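Local coordinates for protein elongation factor G (Thermus thermophilus, PDB 2DY1) that binds GTP with a magnesium ion and probably acts as a GTPase elongation factor in the translocation step of protein synthesis, at residues 161-166 with 171-176; 317-322 with 365-370; 620-625 with 639-644. All coordinates share one frame; numbering follows the deposited sequence.

Contact 1. Residues 161-166 with 171-176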
loop_
_atom_site.group_PDB
_atom_site.type_symbol
_atom_site.label_atom_id
_atom_site.label_comp_id
_atom_site.label_asym_id
_atom_site.label_seq_id
_atom_site.Cartn_x
_atom_site.Cartn_y
_atom_site.Cartn_z
ATOM N N LEU A 161 -25.257 13.514 -19.208
ATOM C CA LEU A 161 -24.823 13.223 -20.574
ATOM C C LEU A 161 -24.136 14.534 -20.995
ATOM O O LEU A 161 -24.417 15.600 -20.465
ATOM C CB LEU A 161 -25.995 12.909 -21.498
ATOM C CG LEU A 161 -26.706 11.597 -21.184
ATOM C CD1 LEU A 161 -27.864 11.451 -22.172
ATOM C CD2 LEU A 161 -25.765 10.401 -21.270
ATOM N N PRO A 162 -23.217 14.467 -21.955
ATOM C CA PRO A 162 -22.535 15.692 -22.368
ATOM C C PRO A 162 -23.310 16.608 -23.293
ATOM O O PRO A 162 -24.033 16.143 -24.192
ATOM C CB PRO A 162 -21.263 15.176 -23.032
ATOM C CG PRO A 162 -21.682 13.833 -23.587
ATOM C CD PRO A 162 -22.648 13.263 -22.579
ATOM N N LEU A 163 -23.182 17.911 -23.054
ATOM C CA LEU A 163 -23.792 18.884 -23.954
ATOM C C LEU A 163 -22.695 19.352 -24.895
ATOM O O LEU A 163 -21.646 19.817 -24.459
ATOM C CB LEU A 163 -24.358 20.084 -23.189
ATOM C CG LEU A 163 -24.976 21.154 -24.086
ATOM C CD1 LEU A 163 -26.230 20.562 -24.737
ATOM C CD2 LEU A 163 -25.355 22.390 -23.263
ATOM N N TYR A 164 -22.918 19.191 -26.198
ATOM C CA TYR A 164 -21.946 19.625 -27.193
ATOM C C TYR A 164 -22.492 20.758 -28.042
ATOM O O TYR A 164 -23.704 20.875 -28.243
ATOM C CB TYR A 164 -21.604 18.492 -28.161
ATOM C CG TYR A 164 -20.771 17.382 -27.576
ATOM C CD1 TYR A 164 -19.382 17.504 -27.484
ATOM C CD2 TYR A 164 -21.362 16.210 -27.122
ATOM C CE1 TYR A 164 -18.604 16.468 -26.949
ATOM C CE2 TYR A 164 -20.598 15.180 -26.599
ATOM C CZ TYR A 164 -19.228 15.307 -26.514
ATOM O OH TYR A 164 -18.468 14.258 -26.016
ATOM N N GLU A 165 -21.581 21.582 -28.543
ATOM C CA GLU A 165 -21.931 22.663 -29.460
ATOM C C GLU A 165 -20.875 22.561 -30.548
ATOM O O GLU A 165 -19.686 22.758 -30.305
ATOM C CB GLU A 165 -21.892 24.032 -28.763
ATOM C CG GLU A 165 -23.089 24.267 -27.866
ATOM C CD GLU A 165 -23.007 25.569 -27.086
ATOM O OE1 GLU A 165 -21.987 26.273 -27.232
ATOM O OE2 GLU A 165 -23.960 25.866 -26.328
ATOM N N GLY A 166 -21.313 22.190 -31.747
ATOM C CA GLY A 166 -20.385 22.059 -32.855
ATOM C C GLY A 166 -19.174 21.199 -32.543
ATOM O O GLY A 166 -18.043 21.561 -32.881
ATOM N N GLY A 171 -20.989 21.502 -21.725
ATOM C CA GLY A 171 -21.858 21.404 -20.573
ATOM C C GLY A 171 -22.445 20.045 -20.280
ATOM O O GLY A 171 -21.930 19.008 -20.699
ATOM N N LEU A 172 -23.567 20.087 -19.564
ATOM C CA LEU A 172 -24.236 18.887 -19.105
ATOM C C LEU A 172 -25.708 18.841 -19.431
ATOM O O LEU A 172 -26.382 19.873 -19.474
ATOM C CB LEU A 172 -24.163 18.806 -17.566
ATOM C CG LEU A 172 -22.825 18.889 -16.843
ATOM C CD1 LEU A 172 -23.048 18.714 -15.347
ATOM C CD2 LEU A 172 -21.914 17.798 -17.383
ATOM N N ILE A 173 -26.183 17.628 -19.666
ATOM C CA ILE A 173 -27.607 17.373 -19.851
ATOM C C ILE A 173 -27.923 16.506 -18.638
ATOM O O ILE A 173 -27.387 15.394 -18.487
ATOM C CB ILE A 173 -27.912 16.576 -21.135
ATOM C CG1 ILE A 173 -27.562 17.408 -22.363
ATOM C CG2 ILE A 173 -29.416 16.215 -21.182
ATOM C CD1 ILE A 173 -27.638 16.627 -23.659
ATOM N N ASP A 174 -28.764 17.028 -17.753
ATOM C CA ASP A 174 -29.140 16.303 -16.548
ATOM C C ASP A 174 -30.297 15.409 -16.981
ATOM O O ASP A 174 -31.402 15.893 -17.211
ATOM C CB ASP A 174 -29.565 17.306 -15.477
ATOM C CG ASP A 174 -30.051 16.631 -14.225
ATOM O OD1 ASP A 174 -31.174 16.096 -14.277
ATOM O OD2 ASP A 174 -29.313 16.621 -13.209
ATOM N N VAL A 175 -30.012 14.115 -17.128
ATOM C CA VAL A 175 -30.988 13.144 -17.639
ATOM C C VAL A 175 -32.328 13.155 -16.942
ATOM O O VAL A 175 -33.379 13.209 -17.588
ATOM C CB VAL A 175 -30.418 11.704 -17.575
ATOM C CG1 VAL A 175 -31.426 10.711 -18.093
ATOM C CG2 VAL A 175 -29.138 11.619 -18.380
ATOM N N PHE A 176 -32.288 13.092 -15.623
ATOM C CA PHE A 176 -33.507 13.061 -14.822
ATOM C C PHE A 176 -34.489 14.204 -15.085
ATOM O O PHE A 176 -35.691 13.963 -15.278
ATOM C CB PHE A 176 -33.148 13.062 -13.336
ATOM C CG PHE A 176 -34.332 12.883 -12.423
ATOM C CD1 PHE A 176 -34.726 11.614 -12.014
ATOM C CD2 PHE A 176 -35.047 13.984 -11.963
ATOM C CE1 PHE A 176 -35.815 11.444 -11.154
ATOM C CE2 PHE A 176 -36.139 13.827 -11.104
ATOM C CZ PHE A 176 -36.522 12.555 -10.699
#
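Gly171 meets Leu163 as an antiparallel hydrogen-bonded pair whose two bonds differ in quality. Gly171 O takes the amide of Leu163 at 2.9 Å from Leu163 N in a nearly straight bond (171° at the hydrogen), yet the donor stands well above the carbonyl plane and misses the lone pairs. The return bond, from Gly171 N to Leu163 O, is longer at 3.3 Å and bent to 136°. Side-chain atom CB of Leu163 lies against the glycine backbone, 3.5 Å from Gly171 C.

Leu172 and Pro162 form the non-hydrogen-bonded pair between, and their side chains turn away from each other. Leu172 CA approaches Leu161 O in a CA-H...O contact.

Ile173 restores the hydrogen-bonded pattern opposite Leu161: Ile173 N donates to Leu161 O at 2.8 Å, and Leu161 N returns a bond to Ile173 O at 2.9 Å, this one lying in the carbonyl plane. On the face shared by Leu161, Leu163 and Ile173, the side chains of Ile173 and Leu163 cross at about a right angle, with Ile173 CG1 4.2 Å from Leu163 CD1. Ile173 CG1 lies opposite its own carbonyl carbon (chi1 -66°), and the extended chain beyond carries CD1 to 3.7 Å from Pro162 O.

Val175, past the end of the strand, sets CG2 against Leu161 CG at 3.7 Å.

The two segments belong to a beta hairpin, strands 156-165 and 168-174, within the mixed sheet of the GTP-binding domain, between strand 248-252 and strand 179-184. Leu172 continues the sheet by backbone bonding with Tyr181 of strand 179-184. Helix 198-213 covers Leu161, Ile173 and Val175 through Val201 and Phe204, while Tyr142 and Tyr143 of helix 142-153 pack on Leu161 and Pro162.

Contact 2. Residues 317-322 with 365-370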
loop_
_atom_site.group_PDB
_atom_site.type_symbol
_atom_site.label_atom_id
_atom_site.label_comp_id
_atom_site.label_asym_id
_atom_site.label_seq_id
_atom_site.Cartn_x
_atom_site.Cartn_y
_atom_site.Cartn_z
ATOM N N GLN A 317 -11.146 8.279 24.706
ATOM C CA GLN A 317 -10.360 7.189 25.268
ATOM C C GLN A 317 -9.559 6.580 24.114
ATOM O O GLN A 317 -9.954 6.684 22.964
ATOM C CB GLN A 317 -11.288 6.121 25.855
ATOM C CG GLN A 317 -10.551 5.012 26.570
ATOM C CD GLN A 317 -9.797 5.515 27.782
ATOM O OE1 GLN A 317 -10.375 5.687 28.857
ATOM N NE2 GLN A 317 -8.504 5.774 27.612
ATOM N N SER A 318 -8.434 5.950 24.429
ATOM C CA SER A 318 -7.614 5.298 23.409
ATOM C C SER A 318 -6.782 4.274 24.137
ATOM O O SER A 318 -6.712 4.292 25.374
ATOM C CB SER A 318 -6.681 6.280 22.718
ATOM O OG SER A 318 -5.480 6.477 23.453
ATOM N N GLU A 319 -6.132 3.398 23.383
ATOM C CA GLU A 319 -5.314 2.366 24.009
ATOM C C GLU A 319 -4.144 2.974 24.779
ATOM O O GLU A 319 -3.548 2.314 25.633
ATOM C CB GLU A 319 -4.794 1.390 22.952
ATOM C CG GLU A 319 -5.883 0.588 22.246
ATOM C CD GLU A 319 -6.578 -0.430 23.156
ATOM O OE1 GLU A 319 -6.091 -0.666 24.282
ATOM O OE2 GLU A 319 -7.595 -1.005 22.723
ATOM N N ALA A 320 -3.823 4.230 24.486
ATOM C CA ALA A 320 -2.717 4.916 25.149
ATOM C C ALA A 320 -3.204 5.893 26.211
ATOM O O ALA A 320 -2.450 6.750 26.661
ATOM C CB ALA A 320 -1.874 5.657 24.129
ATOM N N GLY A 321 -4.461 5.761 26.603
ATOM C CA GLY A 321 -5.008 6.648 27.611
ATOM C C GLY A 321 -5.864 7.741 27.007
ATOM O O GLY A 321 -6.095 7.758 25.800
ATOM N N GLN A 322 -6.320 8.659 27.851
ATOM C CA GLN A 322 -7.167 9.764 27.411
ATOM C C GLN A 322 -6.455 10.727 26.483
ATOM O O GLN A 322 -5.295 11.096 26.702
ATOM C CB GLN A 322 -7.699 10.540 28.621
ATOM C CG GLN A 322 -8.691 9.768 29.479
ATOM C CD GLN A 322 -9.967 9.412 28.735
ATOM O OE1 GLN A 322 -10.679 10.283 28.237
ATOM N NE2 GLN A 322 -10.263 8.124 28.661
ATOM N N GLY A 365 -17.273 5.795 26.008
ATOM C CA GLY A 365 -18.138 4.677 26.342
ATOM C C GLY A 365 -17.444 3.341 26.136
ATOM O O GLY A 365 -16.224 3.223 26.312
ATOM N N GLU A 366 -18.226 2.336 25.756
ATOM C CA GLU A 366 -17.709 0.983 25.544
ATOM C C GLU A 366 -16.758 0.949 24.346
ATOM O O GLU A 366 -17.088 1.446 23.275
ATOM C CB GLU A 366 -18.881 0.015 25.315
ATOM C CG GLU A 366 -18.492 -1.436 25.160
ATOM C CD GLU A 366 -17.984 -2.075 26.435
ATOM O OE1 GLU A 366 -17.090 -2.945 26.349
ATOM O OE2 GLU A 366 -18.487 -1.725 27.517
ATOM N N LYS A 367 -15.584 0.354 24.534
ATOM C CA LYS A 367 -14.604 0.270 23.453
ATOM C C LYS A 367 -15.141 -0.556 22.294
ATOM O O LYS A 367 -15.841 -1.550 22.497
ATOM C CB LYS A 367 -13.292 -0.347 23.957
ATOM C CG LYS A 367 -12.155 -0.253 22.941
ATOM C CD LYS A 367 -10.833 -0.789 23.479
ATOM C CE LYS A 367 -10.794 -2.285 23.447
ATOM N NZ LYS A 367 -9.467 -2.777 23.878
ATOM N N PRO A 368 -14.846 -0.143 21.048
ATOM C CA PRO A 368 -15.332 -0.912 19.904
ATOM C C PRO A 368 -14.552 -2.204 19.708
ATOM O O PRO A 368 -13.389 -2.311 20.109
ATOM C CB PRO A 368 -15.110 0.034 18.721
ATOM C CG PRO A 368 -13.903 0.804 19.147
ATOM C CD PRO A 368 -14.235 1.122 20.599
ATOM N N GLU A 369 -15.221 -3.181 19.103
ATOM C CA GLU A 369 -14.603 -4.459 18.761
ATOM C C GLU A 369 -14.250 -4.320 17.280
ATOM O O GLU A 369 -14.658 -3.348 16.643
ATOM C CB GLU A 369 -15.592 -5.600 19.021
ATOM C CG GLU A 369 -15.863 -5.730 20.523
ATOM C CD GLU A 369 -16.786 -6.886 20.903
ATOM O OE1 GLU A 369 -17.324 -7.578 20.014
ATOM O OE2 GLU A 369 -16.965 -7.081 22.115
ATOM N N SER A 370 -13.511 -5.273 16.718
ATOM C CA SER A 370 -13.077 -5.153 15.328
ATOM C C SER A 370 -14.149 -4.955 14.267
ATOM O O SER A 370 -13.904 -4.262 13.286
ATOM C CB SER A 370 -12.194 -6.350 14.940
ATOM O OG SER A 370 -12.947 -7.548 14.855
#
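Glu319, in a type I beta turn from Ser318 to Gly321, faces Lys367, which lies in the extended run 366-369.

The link is one salt bridge: Lys367 NZ donates to Glu319 OE2 at 2.8 Å. The lysine comes from the side of the other carboxylate oxygen, using the syn lone pair of OE2, but Glu319 OE1 is 4.0 Å from Lys367 NZ, so the grip is single rather than forked. Lys367 begins extended and bends at chi3 (79°), which lays its CD within 3.3 Å of Glu319 OE2, so the aliphatic end of the lysine runs beside the same oxygen. Glu319 folds at chi2 (-69°), and the two chains meet at about a right angle. Both residues are exposed, and solvent probably weakens the attraction.

The turn that carries Glu319 is braced from within. Gly321 N closes it on Ser318 O at 3.0 Å, and that oxygen also accepts from Gln317 NE2 at 3.2 Å. Ser318 OG accepts from Ala320 N at 3.0 Å while donating to Gly321 O at 2.7 Å, so one hydroxyl ties the start of the turn to its corner and its far end.

Gln317 is backbone-bonded to Trp363, whose side chain also touches Pro368, tying both loops to strand 361-363. The arrangement is an ST turn within a beta turn, joining strands 314-316 and 323-332 of the antiparallel beta fold of domain 2.

Contact 3. Residues 620-625 with 639-644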
loop_
_atom_site.group_PDB
_atom_site.type_symbol
_atom_site.label_atom_id
_atom_site.label_comp_id
_atom_site.label_asym_id
_atom_site.label_seq_id
_atom_site.Cartn_x
_atom_site.Cartn_y
_atom_site.Cartn_z
ATOM N N ALA A 620 19.637 -13.177 -7.064
ATOM C CA ALA A 620 20.741 -12.313 -7.442
ATOM C C ALA A 620 20.592 -11.722 -8.838
ATOM O O ALA A 620 21.282 -10.769 -9.181
ATOM C CB ALA A 620 22.053 -13.086 -7.350
ATOM N N GLU A 621 19.696 -12.292 -9.632
ATOM C CA GLU A 621 19.495 -11.814 -10.998
ATOM C C GLU A 621 18.267 -10.927 -11.142
ATOM O O GLU A 621 18.014 -10.395 -12.228
ATOM C CB GLU A 621 19.346 -13.004 -11.950
ATOM C CG GLU A 621 20.549 -13.922 -12.000
ATOM C CD GLU A 621 21.794 -13.205 -12.463
ATOM O OE1 GLU A 621 21.785 -12.671 -13.593
ATOM O OE2 GLU A 621 22.778 -13.169 -11.696
ATOM N N VAL A 622 17.507 -10.760 -10.060
ATOM C CA VAL A 622 16.275 -9.973 -10.106
ATOM C C VAL A 622 16.054 -8.983 -8.963
ATOM O O VAL A 622 14.917 -8.610 -8.695
ATOM C CB VAL A 622 15.037 -10.898 -10.132
ATOM C CG1 VAL A 622 14.929 -11.606 -11.483
ATOM C CG2 VAL A 622 15.132 -11.921 -8.999
ATOM N N LEU A 623 17.112 -8.549 -8.294
ATOM C CA LEU A 623 16.923 -7.618 -7.189
ATOM C C LEU A 623 16.402 -6.264 -7.657
ATOM O O LEU A 623 15.831 -5.504 -6.872
ATOM C CB LEU A 623 18.217 -7.457 -6.404
ATOM C CG LEU A 623 18.483 -8.622 -5.443
ATOM C CD1 LEU A 623 19.900 -8.549 -4.928
ATOM C CD2 LEU A 623 17.488 -8.567 -4.293
ATOM N N GLU A 624 16.609 -5.952 -8.935
ATOM C CA GLU A 624 16.101 -4.699 -9.476
ATOM C C GLU A 624 15.197 -4.959 -10.657
ATOM O O GLU A 624 15.071 -4.118 -11.545
ATOM C CB GLU A 624 17.238 -3.762 -9.892
ATOM C CG GLU A 624 18.037 -3.260 -8.717
ATOM C CD GLU A 624 18.783 -1.990 -9.015
ATOM O OE1 GLU A 624 19.593 -1.977 -9.965
ATOM O OE2 GLU A 624 18.562 -1.000 -8.290
ATOM N N TYR A 625 14.550 -6.120 -10.666
ATOM C CA TYR A 625 13.650 -6.447 -11.755
ATOM C C TYR A 625 12.553 -5.374 -11.799
ATOM O O TYR A 625 12.079 -5.008 -12.873
ATOM C CB TYR A 625 13.042 -7.840 -11.542
ATOM C CG TYR A 625 12.365 -8.412 -12.771
ATOM C CD1 TYR A 625 11.017 -8.767 -12.747
ATOM C CD2 TYR A 625 13.075 -8.593 -13.963
ATOM C CE1 TYR A 625 10.384 -9.290 -13.887
ATOM C CE2 TYR A 625 12.452 -9.110 -15.105
ATOM C CZ TYR A 625 11.112 -9.454 -15.057
ATOM O OH TYR A 625 10.495 -9.959 -16.179
ATOM N N TYR A 639 4.527 -7.988 -11.858
ATOM C CA TYR A 639 5.280 -9.178 -11.481
ATOM C C TYR A 639 5.194 -9.455 -9.988
ATOM O O TYR A 639 4.850 -8.574 -9.203
ATOM C CB TYR A 639 6.755 -8.982 -11.843
ATOM C CG TYR A 639 7.503 -8.185 -10.797
ATOM C CD1 TYR A 639 8.097 -8.817 -9.698
ATOM C CD2 TYR A 639 7.527 -6.791 -10.842
ATOM C CE1 TYR A 639 8.683 -8.078 -8.670
ATOM C CE2 TYR A 639 8.109 -6.043 -9.820
ATOM C CZ TYR A 639 8.680 -6.692 -8.735
ATOM O OH TYR A 639 9.202 -5.952 -7.700
ATOM N N THR A 640 5.521 -10.686 -9.612
ATOM C CA THR A 640 5.562 -11.082 -8.209
ATOM C C THR A 640 6.776 -11.996 -8.059
ATOM O O THR A 640 7.050 -12.830 -8.926
ATOM C CB THR A 640 4.308 -11.881 -7.764
ATOM O OG1 THR A 640 4.265 -13.133 -8.459
ATOM C CG2 THR A 640 3.037 -11.087 -8.034
ATOM N N LEU A 641 7.517 -11.814 -6.970
ATOM C CA LEU A 641 8.687 -12.630 -6.676
ATOM C C LEU A 641 8.476 -13.256 -5.306
ATOM O O LEU A 641 8.058 -12.577 -4.369
ATOM C CB LEU A 641 9.959 -11.774 -6.647
ATOM C CG LEU A 641 10.682 -11.477 -7.960
ATOM C CD1 LEU A 641 11.768 -10.415 -7.737
ATOM C CD2 LEU A 641 11.294 -12.771 -8.497
ATOM N N GLU A 642 8.740 -14.553 -5.193
ATOM C CA GLU A 642 8.584 -15.237 -3.913
ATOM C C GLU A 642 9.681 -16.273 -3.758
ATOM O O GLU A 642 10.033 -16.960 -4.718
ATOM C CB GLU A 642 7.217 -15.930 -3.825
ATOM C CG GLU A 642 6.028 -14.983 -3.779
ATOM C CD GLU A 642 4.716 -15.706 -3.522
ATOM O OE1 GLU A 642 3.684 -15.019 -3.357
ATOM O OE2 GLU A 642 4.714 -16.956 -3.485
ATOM N N PHE A 643 10.228 -16.375 -2.550
ATOM C CA PHE A 643 11.291 -17.335 -2.266
ATOM C C PHE A 643 10.836 -18.755 -2.557
ATOM O O PHE A 643 9.725 -19.156 -2.200
ATOM C CB PHE A 643 11.729 -17.242 -0.800
ATOM C CG PHE A 643 12.766 -18.261 -0.417
ATOM C CD1 PHE A 643 14.086 -18.120 -0.826
ATOM C CD2 PHE A 643 12.415 -19.379 0.331
ATOM C CE1 PHE A 643 15.045 -19.079 -0.498
ATOM C CE2 PHE A 643 13.367 -20.346 0.665
ATOM C CZ PHE A 643 14.681 -20.194 0.250
ATOM N N SER A 644 11.711 -19.515 -3.202
ATOM C CA SER A 644 11.413 -20.895 -3.553
ATOM C C SER A 644 12.300 -21.870 -2.776
ATOM O O SER A 644 11.817 -22.657 -1.965
ATOM C CB SER A 644 11.622 -21.098 -5.054
ATOM O OG SER A 644 11.376 -22.442 -5.428
HETATM O O HOH W 1 12.614 -6.514 -8.202
#
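Tyr625 and Tyr639 form a T-shaped (edge-to-face) pair: the edge of the Tyr625 ring points at a face of Tyr639, with centroids 5.7 Å apart and planes at 84°. The touching atom is Tyr625 CD1, 4.1 Å from Tyr639 CG and offset toward the rim of that ring. Tyr639 has its CG between the backbone N and the carbonyl carbon (chi1 82°), the rotamer that swings the ring over toward Tyr625.

The second meeting is aliphatic. Leu641 spreads both methyls against one branch of Val622, with CD1 at 3.9 Å and CD2 at 4.0 Å from Val622 CG2. Leu641 CD1 also comes to 3.8 Å from Val622 O.

That carbonyl oxygen accepts from Tyr625 N, closing a type I beta turn, and from a water at 3.2 Å from Val622 O, which bonds weakly to Tyr639 OH as well. The turn leads into helix 625-633, with Glu624 at its N-cap position, so the contact lays a helix start over strand 638-648 within the alpha-beta C-terminal domain of the elongation factor G family.

Farther out, Val590, Asp593 and Leu594 of helix 587-596 and Val580 of strand 569-583 pack on Tyr625, while Tyr626 and Leu629 touch Tyr639. Strand 638-648 is held to strand 569-583 by backbone bonds such as Thr640 with Lys579, and Leu578 lies against Leu641.

In the fold
The contacts follow one another along the chain, with centres 42 to 50 Å apart; no two share a strand or helix. Contact 1 is wholly buried and joins neighbouring strands, so paired backbone bonds and aliphatic packing carry it. Contact 2 is a surface meeting of two loops, spanned by a single charged hydrogen bond, a salt bridge. Contact 3, partly buried, sets a turn and helix start on a strand, relying on side-chain packing and an aromatic pair, with a water bridging only weakly. Contact 1 is in the GTP-binding domain, the side chain of Leu172 about 11 Å from the bound GTP; the other two lie away from the nucleotide and metal site.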